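Local structure of StAR-related lipid transfer protein 13 (Homo sapiens, 2PSO) at residues A[96-99]-A[100-103]; A[220-223]-A[224-228]. The protein stimulates the GTPase activity of RhoA, and perhaps of Cdc42, and carries at its C-terminal end the lipid-binding START domain described here. All coordinates share one frame; numbering follows the deposited sequence.

Interaction 1 of 2, residues A[96-99]-A[100-103]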
loop_
_atom_site.group_PDB
_atom_site.type_symbol
_atom_site.label_atom_id
_atom_site.label_comp_id
_atom_site.label_asym_id
_atom_site.label_seq_id
_atom_site.Cartn_x
_atom_site.Cartn_y
_atom_site.Cartn_z
ATOM N N ARG A 96 -14.835 1.127 0.831
ATOM C CA ARG A 96 -15.842 0.633 1.795
ATOM C C ARG A 96 -16.010 -0.887 1.867
ATOM O O ARG A 96 -16.899 -1.372 2.565
ATOM C CB ARG A 96 -17.180 1.243 1.490
ATOM C CG ARG A 96 -17.216 2.777 1.506
ATOM C CD ARG A 96 -17.054 3.299 2.917
ATOM N NE ARG A 96 -16.900 4.743 2.851
ATOM C CZ ARG A 96 -16.393 5.493 3.825
ATOM N NH1 ARG A 96 -16.299 6.804 3.648
ATOM N NH2 ARG A 96 -15.981 4.929 4.962
ATOM N N GLU A 97 -15.174 -1.649 1.162
ATOM C CA GLU A 97 -15.460 -3.068 0.990
ATOM C C GLU A 97 -14.256 -3.981 1.224
ATOM O O GLU A 97 -14.118 -5.011 0.580
ATOM C CB GLU A 97 -16.009 -3.318 -0.408
ATOM C CG GLU A 97 -17.412 -2.810 -0.597
ATOM C CD GLU A 97 -18.054 -3.308 -1.865
ATOM O OE1 GLU A 97 -17.383 -3.357 -2.924
ATOM O OE2 GLU A 97 -19.251 -3.666 -1.788
ATOM N N ARG A 98 -13.391 -3.608 2.151
ATOM C CA ARG A 98 -12.101 -4.255 2.259
ATOM C C ARG A 98 -12.239 -5.575 3.041
ATOM O O ARG A 98 -11.346 -6.420 3.055
ATOM C CB ARG A 98 -11.117 -3.271 2.888
ATOM C CG ARG A 98 -9.812 -3.855 3.244
ATOM C CD ARG A 98 -8.856 -2.858 3.766
ATOM N NE ARG A 98 -7.534 -3.468 3.802
ATOM C CZ ARG A 98 -6.436 -2.854 4.224
ATOM N NH1 ARG A 98 -6.495 -1.598 4.665
ATOM N NH2 ARG A 98 -5.283 -3.504 4.206
ATOM N N HIS A 99 -13.396 -5.770 3.662
ATOM C CA HIS A 99 -13.682 -7.025 4.330
ATOM C C HIS A 99 -13.847 -8.081 3.254
ATOM O O HIS A 99 -13.639 -9.268 3.509
ATOM C CB HIS A 99 -14.923 -6.913 5.204
ATOM C CG HIS A 99 -16.038 -6.144 4.567
ATOM N ND1 HIS A 99 -17.065 -6.756 3.874
ATOM C CD2 HIS A 99 -16.281 -4.811 4.501
ATOM C CE1 HIS A 99 -17.894 -5.833 3.415
ATOM N NE2 HIS A 99 -17.437 -4.644 3.775
ATOM N N LEU A 100 -14.176 -7.641 2.044
ATOM C CA LEU A 100 -14.265 -8.531 0.890
ATOM C C LEU A 100 -12.932 -8.899 0.256
ATOM O O LEU A 100 -12.913 -9.620 -0.734
ATOM C CB LEU A 100 -15.145 -7.923 -0.202
ATOM C CG LEU A 100 -16.613 -8.307 -0.425
ATOM C CD1 LEU A 100 -17.290 -8.798 0.831
ATOM C CD2 LEU A 100 -17.356 -7.099 -1.005
ATOM N N TRP A 101 -11.819 -8.386 0.756
ATOM C CA TRP A 101 -10.530 -8.757 0.138
ATOM C C TRP A 101 -9.316 -8.882 1.056
ATOM O O TRP A 101 -8.191 -9.060 0.582
ATOM C CB TRP A 101 -10.184 -7.870 -1.042
ATOM C CG TRP A 101 -10.227 -6.364 -0.835
ATOM C CD1 TRP A 101 -11.249 -5.528 -1.172
ATOM C CD2 TRP A 101 -9.168 -5.520 -0.366
ATOM N NE1 TRP A 101 -10.905 -4.230 -0.933
ATOM C CE2 TRP A 101 -9.630 -4.199 -0.429
ATOM C CE3 TRP A 101 -7.879 -5.754 0.107
ATOM C CZ2 TRP A 101 -8.852 -3.112 -0.013
ATOM C CZ3 TRP A 101 -7.112 -4.672 0.527
ATOM C CH2 TRP A 101 -7.602 -3.374 0.465
ATOM N N ASP A 102 -9.564 -8.779 2.359
ATOM C CA ASP A 102 -8.537 -8.814 3.342
ATOM C C ASP A 102 -9.123 -9.563 4.527
ATOM O O ASP A 102 -9.989 -9.050 5.236
ATOM C CB ASP A 102 -8.146 -7.399 3.732
ATOM C CG ASP A 102 -6.916 -7.352 4.618
ATOM O OD1 ASP A 102 -6.515 -8.407 5.163
ATOM O OD2 ASP A 102 -6.351 -6.243 4.782
ATOM N N GLU A 103 -8.634 -10.790 4.732
ATOM C CA GLU A 103 -9.098 -11.631 5.818
ATOM C C GLU A 103 -8.563 -11.121 7.159
ATOM O O GLU A 103 -9.041 -11.512 8.219
ATOM C CB GLU A 103 -8.674 -13.084 5.575
#
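Arg98 lays its aliphatic chain over one face of the Trp101 indole, and Leu100 sits between Glu97 and His99 on the outer side of the same turn. CG of Arg98 stands 3.5 Å from the centroid of the indole's six-membered ring, a CH-pi contact only 15° off the ring normal. With CG anti to the backbone N (chi1 171°) and the chain straight as far as NE, the arginine runs across the indole, its guanidinium tilted 18° from the ring plane. Beyond the ring NE and NH2 of Arg98 both turn to OD2 of Asp102 in a salt bridge (NH2 to OD2 3.0 Å), each N-H bond weak in its angle; the other carboxylate oxygen, OD1, takes the backbone N-H of Asp104. Residues 98-100 form a short 3-10 turn of the START domain, soon after helix 87-96. Leu100 N hydrogen-bonds to Glu97 O (3.0 Å) and Trp101 N to Arg98 O (3.1 Å). A leucine in place of Trp101 would probably leave the Arg98 chain without its flat support and the carbonyl of Arg93 without the indole N-H. Leu100 CD2 lies 3.9 Å from CD of Glu97, whose carboxylate pairs with Arg93, while Leu100 CD1 approaches His99 ND1 at 3.7 Å.

Interaction 2 of 2, residues A[220-223]-A[224-228]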
loop_
_atom_site.group_PDB
_atom_site.type_symbol
_atom_site.label_atom_id
_atom_site.label_comp_id
_atom_site.label_asym_id
_atom_site.label_seq_id
_atom_site.Cartn_x
_atom_site.Cartn_y
_atom_site.Cartn_z
ATOM N N ARG A 220 -5.290 -9.366 -4.377
ATOM C CA ARG A 220 -6.502 -9.755 -3.706
ATOM C C ARG A 220 -7.639 -8.835 -4.113
ATOM O O ARG A 220 -8.757 -9.296 -4.384
ATOM C CB ARG A 220 -6.309 -9.719 -2.213
ATOM C CG ARG A 220 -5.539 -10.885 -1.735
ATOM C CD ARG A 220 -5.556 -10.954 -0.252
ATOM N NE ARG A 220 -5.299 -9.648 0.326
ATOM C CZ ARG A 220 -4.312 -9.407 1.166
ATOM N NH1 ARG A 220 -3.515 -10.396 1.515
ATOM N NH2 ARG A 220 -4.138 -8.193 1.666
ATOM N N ILE A 221 -7.357 -7.539 -4.201
ATOM C CA ILE A 221 -8.380 -6.625 -4.664
ATOM C C ILE A 221 -8.853 -7.074 -6.025
ATOM O O ILE A 221 -10.061 -7.105 -6.289
ATOM C CB ILE A 221 -7.871 -5.221 -4.779
ATOM C CG1 ILE A 221 -7.644 -4.647 -3.367
ATOM C CG2 ILE A 221 -8.870 -4.400 -5.599
ATOM C CD1 ILE A 221 -6.862 -3.381 -3.334
ATOM N N ARG A 222 -7.909 -7.464 -6.879
ATOM C CA ARG A 222 -8.272 -7.934 -8.201
ATOM C C ARG A 222 -9.122 -9.194 -8.124
ATOM O O ARG A 222 -10.230 -9.230 -8.679
ATOM C CB ARG A 222 -7.038 -8.185 -9.036
ATOM C CG ARG A 222 -7.333 -8.695 -10.408
ATOM C CD ARG A 222 -6.082 -9.316 -10.966
ATOM N NE ARG A 222 -5.601 -10.388 -10.100
ATOM C CZ ARG A 222 -4.374 -10.890 -10.153
ATOM N NH1 ARG A 222 -3.494 -10.413 -11.023
ATOM N NH2 ARG A 222 -4.024 -11.867 -9.331
ATOM N N ASN A 223 -8.626 -10.205 -7.412
ATOM C CA ASN A 223 -9.358 -11.453 -7.257
ATOM C C ASN A 223 -10.784 -11.277 -6.761
ATOM O O ASN A 223 -11.677 -12.025 -7.140
ATOM C CB ASN A 223 -8.628 -12.408 -6.328
ATOM C CG ASN A 223 -7.266 -12.815 -6.863
ATOM O OD1 ASN A 223 -6.989 -12.718 -8.066
ATOM N ND2 ASN A 223 -6.394 -13.257 -5.963
ATOM N N SER A 224 -11.017 -10.272 -5.932
ATOM C CA SER A 224 -12.339 -10.104 -5.359
ATOM C C SER A 224 -13.377 -9.594 -6.377
ATOM O O SER A 224 -14.532 -9.345 -6.020
ATOM C CB SER A 224 -12.278 -9.192 -4.143
ATOM O OG SER A 224 -12.099 -7.860 -4.573
ATOM N N PHE A 225 -12.969 -9.469 -7.639
ATOM C CA PHE A 225 -13.883 -9.113 -8.712
ATOM C C PHE A 225 -13.945 -10.233 -9.728
ATOM O O PHE A 225 -14.467 -10.058 -10.825
ATOM C CB PHE A 225 -13.399 -7.870 -9.445
ATOM C CG PHE A 225 -13.800 -6.586 -8.816
ATOM C CD1 PHE A 225 -12.855 -5.800 -8.166
ATOM C CD2 PHE A 225 -15.103 -6.137 -8.904
ATOM C CE1 PHE A 225 -13.202 -4.587 -7.599
ATOM C CE2 PHE A 225 -15.471 -4.942 -8.344
ATOM C CZ PHE A 225 -14.514 -4.158 -7.683
ATOM N N GLN A 226 -13.363 -11.375 -9.395
ATOM C CA GLN A 226 -13.389 -12.519 -10.294
ATOM C C GLN A 226 -14.408 -13.485 -9.766
ATOM O O GLN A 226 -14.307 -13.894 -8.611
ATOM C CB GLN A 226 -12.026 -13.204 -10.362
ATOM C CG GLN A 226 -10.978 -12.451 -11.172
ATOM C CD GLN A 226 -9.551 -12.945 -10.908
ATOM O OE1 GLN A 226 -9.340 -14.055 -10.402
ATOM N NE2 GLN A 226 -8.569 -12.118 -11.254
ATOM N N PRO A 227 -15.413 -13.820 -10.601
ATOM C CA PRO A 227 -16.387 -14.884 -10.363
ATOM C C PRO A 227 -15.751 -16.092 -9.684
ATOM O O PRO A 227 -15.322 -17.027 -10.360
ATOM C CB PRO A 227 -16.848 -15.243 -11.778
ATOM C CG PRO A 227 -16.810 -13.928 -12.508
ATOM C CD PRO A 227 -15.686 -13.114 -11.870
ATOM N N LEU A 228 -15.682 -16.040 -8.352
ATOM C CA LEU A 228 -15.083 -17.097 -7.538
ATOM C C LEU A 228 -15.541 -16.985 -6.080
ATOM O O LEU A 228 -16.697 -17.290 -5.752
ATOM C CB LEU A 228 -13.550 -17.050 -7.629
#
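Ser224 closes the last turn of helix 209-223 by donating its backbone N-H to Arg220 O, N to O 2.9 Å, after which the chain tightens into a type I beta turn from Asn223 to Gln226. In that turn Gln226 N bonds to Asn223 O at 2.9 Å, and the overlapping step before it joins Phe225 N to Arg222 O, also at 2.9 Å. The Ser224 hydroxyl folds back onto the helix: OG donates to Ile221 O at 2.8 Å, 30° from the carbonyl plane. Placing OG between the backbone N and the carbonyl carbon (chi1 74°) points it at this carbonyl, which also receives a weak bond from Ser224 N. OG in turn has a weak hydrogen bond with Arg93 of helix 87-96. This is the end of the long C-terminal helix that packs against the curved sheet in the START fold. CD1 of Phe225 lies 3.6 Å from Ile221 O; its ring makes a cation-pi contact with Arg93 and touches Val83 and Val89, joining the turn to strand 76-83 and helix 87-96. On the more polar flank, Arg222 bends at chi3, bringing NE and NH2 to Asn223 OD1 by two weak bonds that meet the guanidinium at its edge and in its plane; NH2 also forms a salt bridge with Asp59. The Gln226 amide lies alongside that of Asn223, the planes 60° apart, and NE2 of Gln226 merely packs against the Arg222 chain, 3.6 Å from NE.

How the interactions relate
From the N terminus, interaction 1 comes first, closing a short turn as the chain leaves helix 87-96 on its way to strand 109-115. Interaction 2 closes the turn at the far end of helix 209-223, near the last modelled residue. The two follow in series, neither enclosing nor crossing the other, yet they meet in space, their centres about 11 Å apart. Trp101 CD2 lies 3.5 Å from Ile221 CG1, and Leu100 O is equally far from Ser224 CB. Arg93 serves both, meeting Glu97 and Trp101 of interaction 1 and Phe225 and, weakly, Ser224 of interaction 2. Interaction 1 rests on strand 118-125 and interaction 2 on strand 76-83, and both lie against helix 87-96.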